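Local coordinates for CoA-binding domain-containing protein (Thermus thermophilus, PDB 1IUK), which probably binds coenzyme A through a Rossmann-like domain, although its precise cellular role is not known, at residues A17-H22 with V76-S81; V71-V76 with P95-L100; A82-L87 with H106-K111; E89-R94 with K114-P119. One frame throughout, in Å; residues are numbered along the deposited sequence.

Interaction 1: residues A17-H22 with V76-S81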
loop_
_atom_site.group_PDB
_atom_site.type_symbol
_atom_site.label_atom_id
_atom_site.label_comp_id
_atom_site.label_asym_id
_atom_site.label_seq_id
_atom_site.Cartn_x
_atom_site.Cartn_y
_atom_site.Cartn_z
ATOM N N ALA A 17 4.125 -1.886 1.951
ATOM C CA ALA A 17 3.713 -1.281 3.209
ATOM C C ALA A 17 2.208 -1.055 3.092
ATOM O O ALA A 17 1.730 -0.560 2.084
ATOM C CB ALA A 17 4.445 0.063 3.435
ATOM N N VAL A 18 1.463 -1.438 4.124
ATOM C CA VAL A 18 0.014 -1.275 4.121
ATOM C C VAL A 18 -0.363 -0.133 5.057
ATOM O O VAL A 18 -0.265 -0.246 6.285
ATOM C CB VAL A 18 -0.691 -2.586 4.576
ATOM C CG1 VAL A 18 -2.203 -2.389 4.605
ATOM C CG2 VAL A 18 -0.300 -3.741 3.631
ATOM N N LEU A 19 -0.778 0.974 4.465
ATOM C CA LEU A 19 -1.146 2.138 5.243
ATOM C C LEU A 19 -2.601 1.991 5.659
ATOM O O LEU A 19 -3.507 2.020 4.819
ATOM C CB LEU A 19 -0.945 3.405 4.408
ATOM C CG LEU A 19 -1.024 4.698 5.207
ATOM C CD1 LEU A 19 0.189 4.800 6.113
ATOM C CD2 LEU A 19 -1.119 5.868 4.253
ATOM N N GLY A 20 -2.814 1.846 6.963
ATOM C CA GLY A 20 -4.162 1.672 7.477
ATOM C C GLY A 20 -4.432 0.199 7.759
ATOM O O GLY A 20 -5.591 -0.214 7.831
ATOM N N ALA A 21 -3.353 -0.579 7.914
ATOM C CA ALA A 21 -3.402 -2.021 8.196
ATOM C C ALA A 21 -4.334 -2.283 9.365
ATOM O O ALA A 21 -4.262 -1.585 10.375
ATOM C CB ALA A 21 -2.016 -2.530 8.532
ATOM N N HIS A 22 -5.185 -3.303 9.244
ATOM C CA HIS A 22 -6.152 -3.604 10.296
ATOM C C HIS A 22 -6.009 -4.994 10.912
ATOM O O HIS A 22 -5.567 -5.930 10.257
ATOM C CB HIS A 22 -7.569 -3.428 9.757
ATOM C CG HIS A 22 -8.573 -3.100 10.817
ATOM N ND1 HIS A 22 -9.158 -1.857 10.930
ATOM C CD2 HIS A 22 -9.066 -3.841 11.835
ATOM C CE1 HIS A 22 -9.968 -1.845 11.973
ATOM N NE2 HIS A 22 -9.930 -3.038 12.540
ATOM N N VAL A 76 -2.467 1.688 0.110
ATOM C CA VAL A 76 -3.204 2.616 0.952
ATOM C C VAL A 76 -4.677 2.297 1.158
ATOM O O VAL A 76 -5.463 2.259 0.206
ATOM C CB VAL A 76 -3.088 4.064 0.378
ATOM C CG1 VAL A 76 -3.703 5.072 1.344
ATOM C CG2 VAL A 76 -1.619 4.405 0.125
ATOM N N PHE A 77 -5.044 2.100 2.418
ATOM C CA PHE A 77 -6.424 1.813 2.776
ATOM C C PHE A 77 -7.072 2.997 3.505
ATOM O O PHE A 77 -8.265 2.950 3.822
ATOM C CB PHE A 77 -6.487 0.561 3.663
ATOM C CG PHE A 77 -6.249 -0.732 2.915
ATOM C CD1 PHE A 77 -7.316 -1.437 2.350
ATOM C CD2 PHE A 77 -4.961 -1.237 2.771
ATOM C CE1 PHE A 77 -7.095 -2.632 1.649
ATOM C CE2 PHE A 77 -4.731 -2.430 2.071
ATOM C CZ PHE A 77 -5.805 -3.126 1.512
ATOM N N ARG A 78 -6.300 4.054 3.777
ATOM C CA ARG A 78 -6.855 5.225 4.475
ATOM C C ARG A 78 -7.776 6.000 3.537
ATOM O O ARG A 78 -7.488 6.136 2.351
ATOM C CB ARG A 78 -5.731 6.100 5.016
ATOM C CG ARG A 78 -4.717 5.305 5.838
ATOM C CD ARG A 78 -4.820 5.557 7.333
ATOM N NE ARG A 78 -6.188 5.756 7.778
ATOM C CZ ARG A 78 -6.612 6.832 8.440
ATOM N NH1 ARG A 78 -5.773 7.818 8.739
ATOM N NH2 ARG A 78 -7.882 6.923 8.808
ATOM N N PRO A 79 -8.913 6.506 4.060
ATOM C CA PRO A 79 -9.911 7.258 3.285
ATOM C C PRO A 79 -9.391 8.552 2.719
ATOM O O PRO A 79 -8.430 9.092 3.240
ATOM C CB PRO A 79 -11.063 7.476 4.268
ATOM C CG PRO A 79 -10.464 7.314 5.606
ATOM C CD PRO A 79 -9.283 6.397 5.481
ATOM N N PRO A 80 -10.032 9.073 1.649
ATOM C CA PRO A 80 -9.612 10.325 1.002
ATOM C C PRO A 80 -9.486 11.525 1.940
ATOM O O PRO A 80 -8.583 12.344 1.785
ATOM C CB PRO A 80 -10.666 10.542 -0.084
ATOM C CG PRO A 80 -11.203 9.181 -0.353
ATOM C CD PRO A 80 -11.222 8.510 0.989
ATOM N N SER A 81 -10.382 11.621 2.916
ATOM C CA SER A 81 -10.351 12.730 3.865
ATOM C C SER A 81 -9.183 12.658 4.860
ATOM O O SER A 81 -9.035 13.527 5.719
ATOM C CB SER A 81 -11.683 12.800 4.628
ATOM O OG SER A 81 -11.956 11.596 5.331
#
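L19 and V76 pair as neighbours in the parallel sheet of a Rossmann-like CoA-binding domain, at the C-terminal ends of strands 15-19 and 73-76. Both segments leave the sheet here.

One backbone hydrogen bond crosses the contact. F77 N donates to L19 O at 2.9 Å, and the bond is nearly straight, 162° at the hydrogen. It carries the parallel pairing one residue past the end of strand 73-76. The same oxygen lies at the edge of the F77 ring, near its plane.

Apolar contacts flank this bond. L19 and V76 point to the same face of the sheet and lie side by side, with L19 CD2 4.0 Å from V76 CG1. F77 reaches across toward V18, whose CG1 sits 3.5 Å from F77 CD2. V18 CG1 gets there because it is anti to the backbone N (chi1 178°). Helix 28-38 closes over F77 with A29 and V32.

R78 supplies aliphatic packing. Its chain crosses L19 at about a right angle, with the two CG atoms of L19 and R78 3.8 Å apart. R78 NH1 hydrogen-bonds H86 NE2.

G20 lies within the type II turn from V18 to A21. A side chain at G20 would crowd R78 CG and its own backbone. Without one, G20 CA comes to 3.9 Å from R78 CD.

Interaction 2: residues V71-V76 with P95-L100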
loop_
_atom_site.group_PDB
_atom_site.type_symbol
_atom_site.label_atom_id
_atom_site.label_comp_id
_atom_site.label_asym_id
_atom_site.label_seq_id
_atom_site.Cartn_x
_atom_site.Cartn_y
_atom_site.Cartn_z
ATOM N N VAL A 71 10.366 0.748 0.463
ATOM C CA VAL A 71 9.037 0.231 0.165
ATOM C C VAL A 71 8.796 0.261 -1.331
ATOM O O VAL A 71 8.867 1.315 -1.965
ATOM C CB VAL A 71 7.969 1.076 0.882
ATOM C CG1 VAL A 71 6.585 0.757 0.343
ATOM C CG2 VAL A 71 8.057 0.828 2.384
ATOM N N ASP A 72 8.517 -0.907 -1.900
ATOM C CA ASP A 72 8.272 -1.018 -3.334
ATOM C C ASP A 72 6.867 -0.587 -3.680
ATOM O O ASP A 72 6.645 0.064 -4.695
ATOM C CB ASP A 72 8.513 -2.457 -3.800
ATOM C CG ASP A 72 9.975 -2.863 -3.695
ATOM O OD1 ASP A 72 10.268 -3.896 -3.075
ATOM O OD2 ASP A 72 10.840 -2.142 -4.230
ATOM N N ILE A 73 5.916 -0.951 -2.822
ATOM C CA ILE A 73 4.515 -0.598 -3.030
ATOM C C ILE A 73 3.887 -0.126 -1.730
ATOM O O ILE A 73 4.037 -0.777 -0.692
ATOM C CB ILE A 73 3.682 -1.813 -3.521
ATOM C CG1 ILE A 73 4.286 -2.365 -4.818
ATOM C CG2 ILE A 73 2.212 -1.398 -3.717
ATOM C CD1 ILE A 73 3.518 -3.536 -5.401
ATOM N N LEU A 74 3.209 1.016 -1.780
ATOM C CA LEU A 74 2.512 1.512 -0.599
ATOM C C LEU A 74 1.031 1.267 -0.895
ATOM O O LEU A 74 0.432 1.958 -1.723
ATOM C CB LEU A 74 2.767 3.011 -0.366
ATOM C CG LEU A 74 2.021 3.578 0.854
ATOM C CD1 LEU A 74 2.599 3.000 2.126
ATOM C CD2 LEU A 74 2.105 5.092 0.864
ATOM N N ASP A 75 0.461 0.244 -0.254
ATOM C CA ASP A 75 -0.953 -0.116 -0.436
ATOM C C ASP A 75 -1.716 0.704 0.598
ATOM O O ASP A 75 -1.610 0.453 1.797
ATOM C CB ASP A 75 -1.131 -1.613 -0.173
ATOM C CG ASP A 75 -2.417 -2.179 -0.758
ATOM O OD1 ASP A 75 -3.074 -1.529 -1.605
ATOM O OD2 ASP A 75 -2.761 -3.310 -0.358
ATOM N N VAL A 76 -2.467 1.688 0.110
ATOM C CA VAL A 76 -3.204 2.616 0.952
ATOM C C VAL A 76 -4.677 2.297 1.158
ATOM O O VAL A 76 -5.463 2.259 0.206
ATOM C CB VAL A 76 -3.088 4.064 0.378
ATOM C CG1 VAL A 76 -3.703 5.072 1.344
ATOM C CG2 VAL A 76 -1.619 4.405 0.125
ATOM N N PRO A 95 7.869 5.776 -1.740
ATOM C CA PRO A 95 7.720 4.367 -2.111
ATOM C C PRO A 95 7.823 4.299 -3.627
ATOM O O PRO A 95 7.615 5.313 -4.300
ATOM C CB PRO A 95 6.317 4.019 -1.617
ATOM C CG PRO A 95 5.580 5.291 -1.750
ATOM C CD PRO A 95 6.576 6.357 -1.339
ATOM N N GLY A 96 8.135 3.119 -4.164
ATOM C CA GLY A 96 8.259 2.975 -5.602
ATOM C C GLY A 96 6.955 3.170 -6.347
ATOM O O GLY A 96 6.944 3.571 -7.511
ATOM N N LEU A 97 5.843 2.878 -5.679
ATOM C CA LEU A 97 4.520 2.995 -6.287
ATOM C C LEU A 97 3.474 3.169 -5.186
ATOM O O LEU A 97 3.584 2.531 -4.135
ATOM C CB LEU A 97 4.220 1.722 -7.083
ATOM C CG LEU A 97 2.822 1.508 -7.673
ATOM C CD1 LEU A 97 2.569 2.507 -8.776
ATOM C CD2 LEU A 97 2.728 0.100 -8.235
ATOM N N VAL A 98 2.487 4.041 -5.412
ATOM C CA VAL A 98 1.418 4.249 -4.436
ATOM C C VAL A 98 0.137 3.668 -5.013
ATOM O O VAL A 98 -0.275 3.997 -6.123
ATOM C CB VAL A 98 1.210 5.745 -4.098
ATOM C CG1 VAL A 98 -0.079 5.936 -3.298
ATOM C CG2 VAL A 98 2.396 6.235 -3.288
ATOM N N TRP A 99 -0.478 2.786 -4.236
ATOM C CA TRP A 99 -1.695 2.091 -4.649
ATOM C C TRP A 99 -2.868 2.477 -3.756
ATOM O O TRP A 99 -2.908 2.082 -2.588
ATOM C CB TRP A 99 -1.455 0.573 -4.545
ATOM C CG TRP A 99 -2.518 -0.292 -5.169
ATOM C CD1 TRP A 99 -3.782 -0.525 -4.691
ATOM C CD2 TRP A 99 -2.417 -1.009 -6.406
ATOM N NE1 TRP A 99 -4.473 -1.335 -5.559
ATOM C CE2 TRP A 99 -3.660 -1.647 -6.620
ATOM C CE3 TRP A 99 -1.396 -1.171 -7.358
ATOM C CZ2 TRP A 99 -3.912 -2.437 -7.752
ATOM C CZ3 TRP A 99 -1.648 -1.958 -8.486
ATOM C CH2 TRP A 99 -2.899 -2.579 -8.670
ATOM N N LEU A 100 -3.811 3.246 -4.287
ATOM C CA LEU A 100 -4.974 3.629 -3.494
ATOM C C LEU A 100 -6.032 2.540 -3.657
ATOM O O LEU A 100 -6.481 2.259 -4.777
ATOM C CB LEU A 100 -5.536 4.967 -3.970
ATOM C CG LEU A 100 -4.549 6.140 -3.942
ATOM C CD1 LEU A 100 -5.300 7.423 -4.323
ATOM C CD2 LEU A 100 -3.891 6.255 -2.554
#
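W99, L74 and V76 bury the most surface where strands 73-76 and 98-100 run side by side. The strands are parallel, and the axes of segments 73-76 and 98-100 diverge by 18°.

L74 bonds to segment 95-100 through both its N and its O, one to each side of V98. L74 N donates to L97 O at 2.8 Å, and L74 O accepts from W99 N at 2.8 Å. The second bond is nearly straight at the hydrogen, but its donor is tilted out of the carbonyl plane. The L74 side chain lies on the same face as V98, and its CB meets P95 CG at 3.9 Å. L64 and A17 also pack against L74.

W99 stands on the other face, beside D75. With CG anti to the backbone N (chi1 -169°), the indole runs alongside the aspartate and places W99 CD1 3.3 Å from D75 OD1. Carboxylate and ring planes are almost perpendicular, 81° apart. The same OD1 accepts from Q101 NE2, while W99 NE1 bonds to R124 O. L6 of helix 3-12 touches W99 as well.

V76 continues the ladder by donating from N to W99 O. Its CB meets L100 CD2 at 3.7 Å, the two side chains pointing the same way. Before the strands, G96 N donates to V71 O at 2.9 Å.

Helices 80-83 and 87-93 lie between these two strands in the chain. The arrangement is a beta-alpha-beta crossover within the parallel sheet of a Rossmann-like fold.

Interaction 3: residues A82-L87 with H106-K111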
loop_
_atom_site.group_PDB
_atom_site.type_symbol
_atom_site.label_atom_id
_atom_site.label_comp_id
_atom_site.label_asym_id
_atom_site.label_seq_id
_atom_site.Cartn_x
_atom_site.Cartn_y
_atom_site.Cartn_z
ATOM N N ALA A 82 -8.345 11.630 4.746
ATOM C CA ALA A 82 -7.207 11.477 5.654
ATOM C C ALA A 82 -5.880 11.488 4.898
ATOM O O ALA A 82 -4.808 11.537 5.492
ATOM C CB ALA A 82 -7.341 10.152 6.437
ATOM N N LEU A 83 -5.957 11.454 3.581
ATOM C CA LEU A 83 -4.756 11.373 2.775
ATOM C C LEU A 83 -3.825 12.574 2.814
ATOM O O LEU A 83 -2.615 12.405 2.923
ATOM C CB LEU A 83 -5.136 11.040 1.326
ATOM C CG LEU A 83 -5.864 9.696 1.123
ATOM C CD1 LEU A 83 -6.139 9.472 -0.356
ATOM C CD2 LEU A 83 -5.019 8.564 1.682
ATOM N N MET A 84 -4.372 13.781 2.735
ATOM C CA MET A 84 -3.517 14.968 2.748
ATOM C C MET A 84 -2.635 15.074 3.993
ATOM O O MET A 84 -1.495 15.515 3.909
ATOM C CB MET A 84 -4.364 16.224 2.577
ATOM C CG MET A 84 -4.804 16.481 1.138
ATOM S SD MET A 84 -3.523 16.279 -0.156
ATOM C CE MET A 84 -2.572 17.756 0.014
ATOM N N ASP A 85 -3.134 14.651 5.146
ATOM C CA ASP A 85 -2.332 14.718 6.367
ATOM C C ASP A 85 -1.221 13.675 6.364
ATOM O O ASP A 85 -0.326 13.703 7.213
ATOM C CB ASP A 85 -3.214 14.515 7.600
ATOM C CG ASP A 85 -4.204 15.653 7.800
ATOM O OD1 ASP A 85 -3.909 16.788 7.362
ATOM O OD2 ASP A 85 -5.279 15.415 8.390
ATOM N N HIS A 86 -1.282 12.743 5.414
ATOM C CA HIS A 86 -0.266 11.692 5.314
ATOM C C HIS A 86 0.762 12.066 4.238
ATOM O O HIS A 86 1.869 11.529 4.216
ATOM C CB HIS A 86 -0.904 10.337 4.915
ATOM C CG HIS A 86 -1.571 9.596 6.041
ATOM N ND1 HIS A 86 -0.867 9.000 7.066
ATOM C CD2 HIS A 86 -2.875 9.297 6.261
ATOM C CE1 HIS A 86 -1.708 8.367 7.866
ATOM N NE2 HIS A 86 -2.934 8.531 7.400
ATOM N N LEU A 87 0.383 12.980 3.347
ATOM C CA LEU A 87 1.252 13.386 2.247
ATOM C C LEU A 87 2.710 13.598 2.617
ATOM O O LEU A 87 3.600 13.115 1.920
ATOM C CB LEU A 87 0.712 14.639 1.557
ATOM C CG LEU A 87 0.543 14.564 0.032
ATOM C CD1 LEU A 87 0.402 15.964 -0.537
ATOM C CD2 LEU A 87 1.717 13.848 -0.611
ATOM N N HIS A 106 -8.315 10.947 -4.641
ATOM C CA HIS A 106 -8.056 12.269 -4.090
ATOM C C HIS A 106 -7.139 13.028 -5.022
ATOM O O HIS A 106 -5.914 12.910 -4.943
ATOM C CB HIS A 106 -7.424 12.201 -2.708
ATOM C CG HIS A 106 -7.483 13.502 -1.968
ATOM N ND1 HIS A 106 -6.593 14.530 -2.195
ATOM C CD2 HIS A 106 -8.346 13.952 -1.024
ATOM C CE1 HIS A 106 -6.906 15.556 -1.424
ATOM N NE2 HIS A 106 -7.964 15.232 -0.704
ATOM N N PRO A 107 -7.741 13.816 -5.929
ATOM C CA PRO A 107 -7.106 14.654 -6.947
ATOM C C PRO A 107 -5.823 15.356 -6.517
ATOM O O PRO A 107 -4.775 15.178 -7.142
ATOM C CB PRO A 107 -8.203 15.640 -7.314
ATOM C CG PRO A 107 -9.446 14.842 -7.156
ATOM C CD PRO A 107 -9.210 13.920 -5.993
ATOM N N GLU A 108 -5.905 16.157 -5.458
ATOM C CA GLU A 108 -4.729 16.875 -5.003
ATOM C C GLU A 108 -3.648 15.909 -4.549
ATOM O O GLU A 108 -2.483 16.047 -4.922
ATOM C CB GLU A 108 -5.079 17.837 -3.860
ATOM C CG GLU A 108 -3.864 18.257 -3.030
ATOM C CD GLU A 108 -3.993 19.637 -2.414
ATOM O OE1 GLU A 108 -5.130 20.044 -2.096
ATOM O OE2 GLU A 108 -2.952 20.313 -2.243
ATOM N N PHE A 109 -4.032 14.931 -3.733
ATOM C CA PHE A 109 -3.074 13.954 -3.229
ATOM C C PHE A 109 -2.409 13.219 -4.384
ATOM O O PHE A 109 -1.199 13.000 -4.379
ATOM C CB PHE A 109 -3.789 12.957 -2.314
ATOM C CG PHE A 109 -2.882 11.935 -1.695
ATOM C CD1 PHE A 109 -2.158 12.235 -0.542
ATOM C CD2 PHE A 109 -2.757 10.659 -2.259
ATOM C CE1 PHE A 109 -1.318 11.282 0.047
ATOM C CE2 PHE A 109 -1.919 9.701 -1.680
ATOM C CZ PHE A 109 -1.199 10.010 -0.525
ATOM N N GLU A 110 -3.208 12.850 -5.377
ATOM C CA GLU A 110 -2.694 12.126 -6.531
ATOM C C GLU A 110 -1.804 13.010 -7.382
ATOM O O GLU A 110 -0.774 12.563 -7.890
ATOM C CB GLU A 110 -3.857 11.587 -7.359
ATOM C CG GLU A 110 -4.636 10.481 -6.637
ATOM C CD GLU A 110 -5.889 10.075 -7.374
ATOM O OE1 GLU A 110 -5.796 9.840 -8.598
ATOM O OE2 GLU A 110 -6.964 9.997 -6.741
ATOM N N LYS A 111 -2.198 14.273 -7.529
ATOM C CA LYS A 111 -1.417 15.218 -8.311
ATOM C C LYS A 111 -0.074 15.470 -7.641
ATOM O O LYS A 111 0.942 15.569 -8.321
ATOM C CB LYS A 111 -2.166 16.543 -8.477
ATOM C CG LYS A 111 -1.390 17.595 -9.281
ATOM C CD LYS A 111 -1.693 19.025 -8.805
ATOM C CE LYS A 111 -1.134 20.080 -9.764
ATOM N NZ LYS A 111 -1.277 19.680 -11.201
#
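M84 reaches from segment 82-87 into the start of helix 107-115, crossing the H106 side chain at about a right angle. From CB the chain bends at chi2 and again at chi3 (-45° and -77°). M84 CG comes first, 3.4 Å from H106 CE1 and oblique to that ring. M84 SD follows, 3.5 Å from E108 CG, and also approaches F109 CB. The sulfur lies obliquely to the H106 ring too, a sulfur-aromatic contact. The methyl CE ends against the E108 side chain, touching its CG and its carboxylate.

H106 is the N-cap of this helix. Its ND1 accepts from F109 N at 3.0 Å, and the donor lies in the ring plane. H106 N in turn donates to E110 OE2 on the anti side of the carboxylate. These two bonds tie the first turn together. In this Rossmann-like domain the helix follows strand 98-100. A leucine at H106 would probably leave F109 N without its capping acceptor and loosen the start of the helix.

F109 fills the middle of the contact. L83 CB sits over one face of its ring, 3.9 Å from the centroid, in a CH-pi contact. L87 slides past the F109 ring in the opposite direction, its CG 3.6 Å from F109 CD1. Farther along the L83 side chain, L83 CD1 reaches H106 CB at 3.8 Å. L100 of the sheet touches F109 as well.

Interaction 4: residues E89-R94 with K114-P119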
loop_
_atom_site.group_PDB
_atom_site.type_symbol
_atom_site.label_atom_id
_atom_site.label_comp_id
_atom_site.label_asym_id
_atom_site.label_seq_id
_atom_site.Cartn_x
_atom_site.Cartn_y
_atom_site.Cartn_z
ATOM N N GLU A 89 4.615 12.363 5.094
ATOM C CA GLU A 89 5.317 11.106 5.362
ATOM C C GLU A 89 5.388 10.217 4.108
ATOM O O GLU A 89 6.323 9.429 3.947
ATOM C CB GLU A 89 4.648 10.359 6.522
ATOM C CG GLU A 89 3.248 9.864 6.237
ATOM C CD GLU A 89 2.795 8.775 7.208
ATOM O OE1 GLU A 89 3.605 8.343 8.060
ATOM O OE2 GLU A 89 1.626 8.347 7.121
ATOM N N VAL A 90 4.403 10.351 3.225
ATOM C CA VAL A 90 4.385 9.572 1.986
ATOM C C VAL A 90 5.521 10.064 1.088
ATOM O O VAL A 90 6.353 9.281 0.628
ATOM C CB VAL A 90 3.017 9.718 1.242
ATOM C CG1 VAL A 90 3.123 9.189 -0.184
ATOM C CG2 VAL A 90 1.927 8.947 1.998
ATOM N N LEU A 91 5.566 11.371 0.858
ATOM C CA LEU A 91 6.614 11.951 0.026
ATOM C C LEU A 91 7.999 11.692 0.605
ATOM O O LEU A 91 8.955 11.501 -0.137
ATOM C CB LEU A 91 6.368 13.448 -0.136
ATOM C CG LEU A 91 5.125 13.782 -0.973
ATOM C CD1 LEU A 91 4.824 15.265 -0.855
ATOM C CD2 LEU A 91 5.343 13.393 -2.431
ATOM N N ALA A 92 8.108 11.662 1.931
ATOM C CA ALA A 92 9.390 11.417 2.591
ATOM C C ALA A 92 9.877 9.983 2.409
ATOM O O ALA A 92 11.064 9.735 2.186
ATOM C CB ALA A 92 9.273 11.726 4.067
ATOM N N LEU A 93 8.949 9.036 2.523
ATOM C CA LEU A 93 9.283 7.629 2.366
ATOM C C LEU A 93 9.637 7.334 0.913
ATOM O O LEU A 93 10.506 6.497 0.635
ATOM C CB LEU A 93 8.090 6.761 2.781
ATOM C CG LEU A 93 8.136 5.264 2.441
ATOM C CD1 LEU A 93 8.842 4.512 3.560
ATOM C CD2 LEU A 93 6.716 4.737 2.249
ATOM N N ARG A 94 8.966 8.042 0.001
ATOM C CA ARG A 94 9.141 7.871 -1.436
ATOM C C ARG A 94 9.066 6.386 -1.847
ATOM O O ARG A 94 10.066 5.788 -2.267
ATOM C CB ARG A 94 10.465 8.486 -1.908
ATOM C CG ARG A 94 10.274 9.472 -3.064
ATOM C CD ARG A 94 11.605 9.966 -3.669
ATOM N NE ARG A 94 11.558 10.023 -5.135
ATOM C CZ ARG A 94 10.728 10.794 -5.833
ATOM N NH1 ARG A 94 9.862 11.587 -5.212
ATOM N NH2 ARG A 94 10.749 10.769 -7.158
ATOM N N LYS A 114 2.243 12.567 -8.383
ATOM C CA LYS A 114 2.664 12.601 -9.783
ATOM C C LYS A 114 3.801 13.621 -9.930
ATOM O O LYS A 114 4.868 13.333 -10.476
ATOM C CB LYS A 114 1.490 13.017 -10.679
ATOM C CG LYS A 114 1.908 13.462 -12.085
ATOM C CD LYS A 114 0.816 14.280 -12.779
ATOM C CE LYS A 114 1.418 15.362 -13.667
ATOM N NZ LYS A 114 1.570 16.663 -12.943
ATOM N N GLU A 115 3.565 14.820 -9.424
ATOM C CA GLU A 115 4.569 15.860 -9.501
ATOM C C GLU A 115 5.894 15.422 -8.862
ATOM O O GLU A 115 6.965 15.779 -9.352
ATOM C CB GLU A 115 4.003 17.142 -8.887
ATOM C CG GLU A 115 2.902 17.719 -9.775
ATOM C CD GLU A 115 2.218 18.941 -9.198
ATOM O OE1 GLU A 115 1.809 19.809 -9.998
ATOM O OE2 GLU A 115 2.082 19.034 -7.958
ATOM N N ALA A 116 5.838 14.621 -7.802
ATOM C CA ALA A 116 7.065 14.142 -7.170
ATOM C C ALA A 116 7.698 12.957 -7.927
ATOM O O ALA A 116 8.692 12.377 -7.480
ATOM C CB ALA A 116 6.785 13.749 -5.727
ATOM N N GLY A 117 7.128 12.604 -9.076
ATOM C CA GLY A 117 7.653 11.486 -9.843
ATOM C C GLY A 117 7.327 10.112 -9.254
ATOM O O GLY A 117 8.036 9.134 -9.506
ATOM N N ILE A 118 6.255 10.025 -8.472
ATOM C CA ILE A 118 5.870 8.756 -7.855
ATOM C C ILE A 118 4.630 8.169 -8.542
ATOM O O ILE A 118 3.557 8.781 -8.534
ATOM C CB ILE A 118 5.585 8.943 -6.343
ATOM C CG1 ILE A 118 6.846 9.463 -5.647
ATOM C CG2 ILE A 118 5.129 7.608 -5.718
ATOM C CD1 ILE A 118 6.648 9.880 -4.198
ATOM N N PRO A 119 4.767 6.972 -9.157
ATOM C CA PRO A 119 3.650 6.319 -9.845
ATOM C C PRO A 119 2.493 6.053 -8.901
ATOM O O PRO A 119 2.693 5.730 -7.735
ATOM C CB PRO A 119 4.249 5.020 -10.380
ATOM C CG PRO A 119 5.713 5.202 -10.335
ATOM C CD PRO A 119 5.998 6.167 -9.228
#
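R94 grips the backbone of A116 end-on, with two nitrogens on one oxygen. R94 NH2 donates to A116 O at 2.6 Å, and R94 NH1 to the same oxygen at 2.7 Å. Both bonds are bent, near 140° at the hydrogens. The oxygen lies close to the guanidinium plane, at its edge.

I118 packs over one face of that guanidinium. Its CG1 is 3.7 Å from R94 NH1, and its CD1 is 3.8 Å from R94 CG. With CG1 beside the backbone N (chi1 -60°), the longer branch of I118 is laid against the guanidinium. L91 completes the apolar patch: L91 CD2 touches A116 CB at 3.6 Å and also meets I118 CD1. At I118, a serine is likely to leave this face of the R94 guanidinium without its isoleucine cover, and L91 CD2 with A116 CB as its remaining partner across the contact.

Two helix ends set this geometry. R94 is the first residue past helix 87-93, with positive phi, and its side chain reaches across to the other segment. G117 ends helix 107-115 in a Schellman motif, its positive phi suiting a glycine. Behind them L113 touches L91 and I118, while P119 joins the sheet by a backbone bond with V98. The contact thus ties the C-terminal ends of two helices that flank the Rossmann-like sheet.

A116 O lies at the C-terminal end of helix 107-115, where the helix dipole would be expected to make the carbonyls more negative. The positive guanidinium probably adds an electrostatic component to the paired bonds at A116 O.

In the fold
Interaction 2 is the core contact, a ladder of backbone bonds between strands 73-76 and 98-100. Interaction 1 shares V76 with it and extends the same sheet to strand 15-19, but it is only partly buried, at the strand ends. Interactions 3 and 4 lie farther out. Both use helix 107-115, one at its start and one at its end. Interaction 3 has no hydrogen bond across it and relies on apolar, aromatic and sulfur packing. Interaction 4, at the surface, uses an arginine on a carbonyl. P119 O and V98 N join interactions 4 and 2, while R78 and H86 link 1 and 3.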